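Local coordinates for protein ribosomal RNA small subunit methyltransferase E (Neisseria gonorrhoeae, PDB 5VM8) that probably methylates N3 of a uridine in 16S ribosomal RNA, using S-adenosyl methionine bound by its knotted SPOUT-type methyltransferase domain, at residues L165-S178 with P191-W205. Sequence-based numbering, arbitrary orientation.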
loop_
_atom_site.group_PDB
_atom_site.type_symbol
_atom_site.label_atom_id
_atom_site.label_comp_id
_atom_site.label_asym_id
_atom_site.label_seq_id
_atom_site.Cartn_x
_atom_site.Cartn_y
_atom_site.Cartn_z
ATOM N N LEU A 165 11.256 12.168 8.327
ATOM C CA LEU A 165 12.346 12.530 7.421
ATOM C C LEU A 165 13.617 11.742 7.729
ATOM O O LEU A 165 14.352 11.339 6.819
ATOM C CB LEU A 165 12.616 14.032 7.498
ATOM C CG LEU A 165 11.585 14.913 6.802
ATOM C CD1 LEU A 165 12.073 16.333 6.707
ATOM C CD2 LEU A 165 11.319 14.379 5.454
ATOM N N ASP A 166 13.906 11.541 9.006
ATOM C CA ASP A 166 15.134 10.904 9.450
ATOM C C ASP A 166 15.018 9.378 9.522
ATOM O O ASP A 166 15.831 8.739 10.201
ATOM C CB ASP A 166 15.530 11.466 10.819
ATOM C CG ASP A 166 15.076 12.911 11.014
ATOM O OD1 ASP A 166 15.132 13.683 10.034
ATOM O OD2 ASP A 166 14.664 13.274 12.143
ATOM N N LYS A 167 14.040 8.776 8.843
ATOM C CA LYS A 167 13.764 7.359 9.068
ATOM C C LYS A 167 14.591 6.429 8.178
ATOM O O LYS A 167 15.208 5.482 8.675
ATOM C CB LYS A 167 12.264 7.091 8.873
ATOM N N MET A 168 14.624 6.676 6.877
ATOM C CA MET A 168 15.228 5.740 5.939
ATOM C C MET A 168 16.750 5.845 5.975
ATOM O O MET A 168 17.304 6.844 6.445
ATOM C CB MET A 168 14.690 5.976 4.520
ATOM C CG MET A 168 15.140 7.255 3.831
ATOM S SD MET A 168 14.663 8.773 4.682
ATOM C CE MET A 168 12.892 8.568 4.903
ATOM N N PRO A 169 17.457 4.818 5.505
ATOM C CA PRO A 169 18.918 4.917 5.444
ATOM C C PRO A 169 19.339 5.976 4.440
ATOM O O PRO A 169 18.592 6.356 3.535
ATOM C CB PRO A 169 19.364 3.516 4.995
ATOM C CG PRO A 169 18.216 2.616 5.298
ATOM C CD PRO A 169 16.985 3.472 5.124
ATOM N N SER A 170 20.576 6.441 4.610
ATOM C CA SER A 170 21.093 7.507 3.760
ATOM C C SER A 170 21.127 7.090 2.294
ATOM O O SER A 170 20.843 7.903 1.407
ATOM C CB SER A 170 22.493 7.914 4.228
ATOM O OG SER A 170 22.474 8.370 5.567
ATOM N N GLU A 171 21.493 5.831 2.020
ATOM C CA GLU A 171 21.686 5.358 0.652
ATOM C C GLU A 171 20.393 5.312 -0.163
ATOM O O GLU A 171 20.467 5.197 -1.390
ATOM C CB GLU A 171 22.366 3.977 0.664
ATOM N N ASN A 172 19.227 5.437 0.470
ATOM C CA ASN A 172 17.969 5.402 -0.265
ATOM C C ASN A 172 17.858 6.576 -1.229
ATOM O O ASN A 172 18.510 7.609 -1.075
ATOM C CB ASN A 172 16.786 5.391 0.705
ATOM C CG ASN A 172 16.349 3.979 1.076
ATOM O OD1 ASN A 172 17.082 3.013 0.856
ATOM N ND2 ASN A 172 15.165 3.856 1.668
ATOM N N THR A 173 17.050 6.382 -2.262
ATOM C CA THR A 173 16.679 7.452 -3.175
ATOM C C THR A 173 15.489 8.179 -2.576
ATOM O O THR A 173 14.441 7.570 -2.331
ATOM C CB THR A 173 16.366 6.881 -4.568
ATOM O OG1 THR A 173 17.595 6.459 -5.189
ATOM C CG2 THR A 173 15.687 7.930 -5.465
ATOM N N LYS A 174 15.664 9.456 -2.294
ATOM C CA LYS A 174 14.743 10.227 -1.464
ATOM C C LYS A 174 14.150 11.333 -2.324
ATOM O O LYS A 174 14.860 12.252 -2.755
ATOM C CB LYS A 174 15.461 10.764 -0.228
ATOM C CG LYS A 174 16.191 9.655 0.534
ATOM C CD LYS A 174 16.781 10.148 1.876
ATOM C CE LYS A 174 18.182 10.740 1.725
ATOM N NZ LYS A 174 19.214 9.698 1.493
ATOM N N LEU A 175 12.857 11.217 -2.580
ATOM C CA LEU A 175 12.136 12.011 -3.553
ATOM C C LEU A 175 10.974 12.710 -2.864
ATOM O O LEU A 175 10.268 12.099 -2.057
ATOM C CB LEU A 175 11.623 11.103 -4.684
ATOM C CG LEU A 175 12.741 10.342 -5.401
ATOM C CD1 LEU A 175 12.184 9.534 -6.558
ATOM C CD2 LEU A 175 13.878 11.270 -5.896
ATOM N N ILE A 176 10.778 13.989 -3.185
ATOM C CA ILE A 176 9.608 14.733 -2.756
ATOM C C ILE A 176 8.971 15.367 -3.985
ATOM O O ILE A 176 9.673 15.954 -4.820
ATOM C CB ILE A 176 9.956 15.785 -1.674
ATOM C CG1 ILE A 176 8.700 16.524 -1.240
ATOM C CG2 ILE A 176 11.032 16.756 -2.151
ATOM C CD1 ILE A 176 8.909 17.531 -0.095
ATOM N N MET A 177 7.655 15.186 -4.130
ATOM C CA MET A 177 6.912 15.841 -5.207
ATOM C C MET A 177 6.731 17.305 -4.880
ATOM O O MET A 177 6.015 17.666 -3.944
ATOM C CB MET A 177 5.553 15.199 -5.447
ATOM C CG MET A 177 5.635 13.818 -6.015
ATOM S SD MET A 177 4.345 13.513 -7.244
ATOM C CE MET A 177 4.513 14.956 -8.293
ATOM N N SER A 178 7.375 18.142 -5.660
ATOM C CA SER A 178 7.337 19.559 -5.408
ATOM C C SER A 178 7.849 20.221 -6.652
ATOM O O SER A 178 8.660 19.636 -7.367
ATOM C CB SER A 178 8.225 19.938 -4.206
ATOM O OG SER A 178 8.359 21.337 -4.114
ATOM N N PRO A 191 18.334 5.245 -9.511
ATOM C CA PRO A 191 18.294 4.681 -8.161
ATOM C C PRO A 191 18.927 3.304 -8.158
ATOM O O PRO A 191 18.714 2.506 -9.068
ATOM C CB PRO A 191 16.799 4.627 -7.821
ATOM C CG PRO A 191 16.081 4.751 -9.142
ATOM C CD PRO A 191 16.988 5.531 -10.049
ATOM N N SER A 192 19.747 3.044 -7.151
ATOM C CA SER A 192 20.379 1.737 -7.047
ATOM C C SER A 192 19.596 0.806 -6.136
ATOM O O SER A 192 19.544 -0.400 -6.388
ATOM C CB SER A 192 21.839 1.868 -6.573
ATOM O OG SER A 192 21.959 1.806 -5.163
ATOM N N GLY A 193 18.999 1.333 -5.074
ATOM C CA GLY A 193 18.265 0.483 -4.160
ATOM C C GLY A 193 16.830 0.905 -3.928
ATOM O O GLY A 193 16.031 0.967 -4.868
ATOM N N ALA A 194 16.490 1.210 -2.682
ATOM C CA ALA A 194 15.108 1.504 -2.361
ATOM C C ALA A 194 14.793 2.971 -2.650
ATOM O O ALA A 194 15.677 3.839 -2.674
ATOM C CB ALA A 194 14.819 1.157 -0.906
ATOM N N ILE A 195 13.503 3.236 -2.844
ATOM C CA ILE A 195 12.965 4.565 -3.107
ATOM C C ILE A 195 12.030 4.949 -1.968
ATOM O O ILE A 195 11.205 4.142 -1.524
ATOM C CB ILE A 195 12.213 4.621 -4.450
ATOM C CG1 ILE A 195 13.156 4.320 -5.611
ATOM C CG2 ILE A 195 11.516 5.977 -4.640
ATOM C CD1 ILE A 195 12.426 3.994 -6.898
ATOM N N VAL A 196 12.156 6.193 -1.515
ATOM C CA VAL A 196 11.280 6.781 -0.519
ATOM C C VAL A 196 10.691 8.010 -1.177
ATOM O O VAL A 196 11.422 8.886 -1.658
ATOM C CB VAL A 196 12.020 7.126 0.784
ATOM C CG1 VAL A 196 11.110 7.895 1.713
ATOM C CG2 VAL A 196 12.472 5.849 1.451
ATOM N N PHE A 197 9.372 8.072 -1.195
ATOM C CA PHE A 197 8.662 9.035 -2.000
ATOM C C PHE A 197 7.675 9.766 -1.106
ATOM O O PHE A 197 6.842 9.121 -0.466
ATOM C CB PHE A 197 7.989 8.209 -3.113
ATOM C CG PHE A 197 6.989 8.927 -3.920
ATOM C CD1 PHE A 197 7.296 10.127 -4.519
ATOM C CD2 PHE A 197 5.768 8.337 -4.174
ATOM C CE1 PHE A 197 6.383 10.773 -5.320
ATOM C CE2 PHE A 197 4.843 8.976 -4.965
ATOM C CZ PHE A 197 5.167 10.204 -5.552
ATOM N N MET A 198 7.734 11.104 -1.099
ATOM C CA MET A 198 6.984 11.919 -0.146
ATOM C C MET A 198 5.939 12.764 -0.858
ATOM O O MET A 198 6.254 13.478 -1.818
ATOM C CB MET A 198 7.862 12.851 0.649
ATOM C CG MET A 198 8.768 12.194 1.619
ATOM S SD MET A 198 8.941 13.405 2.930
ATOM C CE MET A 198 7.171 13.581 3.194
ATOM N N VAL A 199 4.702 12.694 -0.381
ATOM C CA VAL A 199 3.605 13.406 -1.015
ATOM C C VAL A 199 2.850 14.227 0.023
ATOM O O VAL A 199 2.593 13.754 1.134
ATOM C CB VAL A 199 2.658 12.432 -1.750
ATOM C CG1 VAL A 199 1.574 13.196 -2.453
ATOM C CG2 VAL A 199 3.463 11.606 -2.746
ATOM N N GLY A 200 2.450 15.435 -0.364
ATOM C CA GLY A 200 1.722 16.309 0.515
ATOM C C GLY A 200 0.217 16.149 0.493
ATOM O O GLY A 200 -0.350 15.358 -0.268
ATOM N N PRO A 201 -0.445 16.872 1.380
ATOM C CA PRO A 201 -1.907 16.816 1.454
ATOM C C PRO A 201 -2.526 17.761 0.448
ATOM O O PRO A 201 -1.798 18.324 -0.376
ATOM C CB PRO A 201 -2.210 17.248 2.906
ATOM C CG PRO A 201 -1.055 18.216 3.246
ATOM C CD PRO A 201 0.154 17.719 2.443
ATOM N N GLU A 202 -3.855 17.923 0.516
ATOM C CA GLU A 202 -4.562 18.887 -0.318
ATOM C C GLU A 202 -3.866 20.243 -0.303
ATOM O O GLU A 202 -3.506 20.784 -1.355
ATOM C CB GLU A 202 -6.013 19.071 0.178
ATOM C CG GLU A 202 -6.827 17.821 0.427
ATOM C CD GLU A 202 -6.687 17.218 1.825
ATOM O OE1 GLU A 202 -7.518 16.344 2.154
ATOM O OE2 GLU A 202 -5.771 17.592 2.594
ATOM N N GLY A 203 -3.640 20.789 0.899
ATOM C CA GLY A 203 -3.067 22.116 1.063
ATOM C C GLY A 203 -1.614 22.241 0.648
ATOM O O GLY A 203 -1.113 23.366 0.539
ATOM N N GLY A 204 -0.910 21.117 0.464
ATOM C CA GLY A 204 0.454 21.162 -0.016
ATOM C C GLY A 204 1.492 21.286 1.084
ATOM O O GLY A 204 1.215 21.205 2.285
ATOM N N TRP A 205 2.735 21.452 0.641
ATOM C CA TRP A 205 3.861 21.653 1.549
ATOM C C TRP A 205 4.011 23.113 1.974
ATOM O O TRP A 205 3.784 24.029 1.181
ATOM C CB TRP A 205 5.166 21.215 0.883
ATOM C CG TRP A 205 5.210 19.788 0.433
ATOM C CD1 TRP A 205 5.473 19.325 -0.831
ATOM C CD2 TRP A 205 5.012 18.635 1.253
ATOM N NE1 TRP A 205 5.459 17.954 -0.834
ATOM C CE2 TRP A 205 5.174 17.506 0.431
ATOM C CE3 TRP A 205 4.713 18.448 2.612
ATOM C CZ2 TRP A 205 5.069 16.203 0.922
ATOM C CZ3 TRP A 205 4.582 17.156 3.095
ATOM C CH2 TRP A 205 4.742 16.048 2.246
HETATM O O HOH W 1 3.204 16.641 -2.906
#
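I176 lays its CD1 methyl over one face of the W205 indole, 3.8 Å from the centroid of the five-membered ring and 22° off its normal, a CH-pi contact. CG1 stands anti to the backbone N (chi1 -179°) and the extended chain carries CD1 to the ring, while G200 CA lies against the opposite face, toward the rim; a CB there would crowd P201 CD, so glycine fits. The indole edge is used too: W205 NE1 donates to M177 O at 3.2 Å, almost exactly in the ring plane although tilted from the carbonyl plane. The same oxygen accepts from a water that in turn accepts from G200 N.

Leading up to this junction, strands 173-177 and 195-199 run parallel, joined by five backbone bonds from T173 N to A194 O through M177 N to M198 O. They are neighbouring inner strands of the parallel sheet. On the face bearing V196 and M198, two residues from the chain leading into strand 173-177 close over the sheet: M168, an unbranched thioether able to bend at chi2 and chi3, folds back so that its CE meets the compact V196 at CG1, 3.7 Å away, and L165 CD2 touches M198 SD, the two side chains crossing nearly at right angles. N172 brings ND2 to 3.4 Å from V196 CG2 and OD1 against A194 CB.

Across the sheet, F197 turns its ring edge to M177, whose SD lies 5.0 Å from the ring centroid in a Met-aromatic contact; V199 CG2 sits over the rim of one face, and helix 232-244 packs against the phenyl group. L175 CD1 meets I195 CG2 beside it.

Between the two segments the side chains thus meet mainly through apolar surfaces; direct hydrogen bonds come from the backbone and one indole N-H, which, with the bridging water, ties the loop after strand 195-199 to the end of strand 173-177.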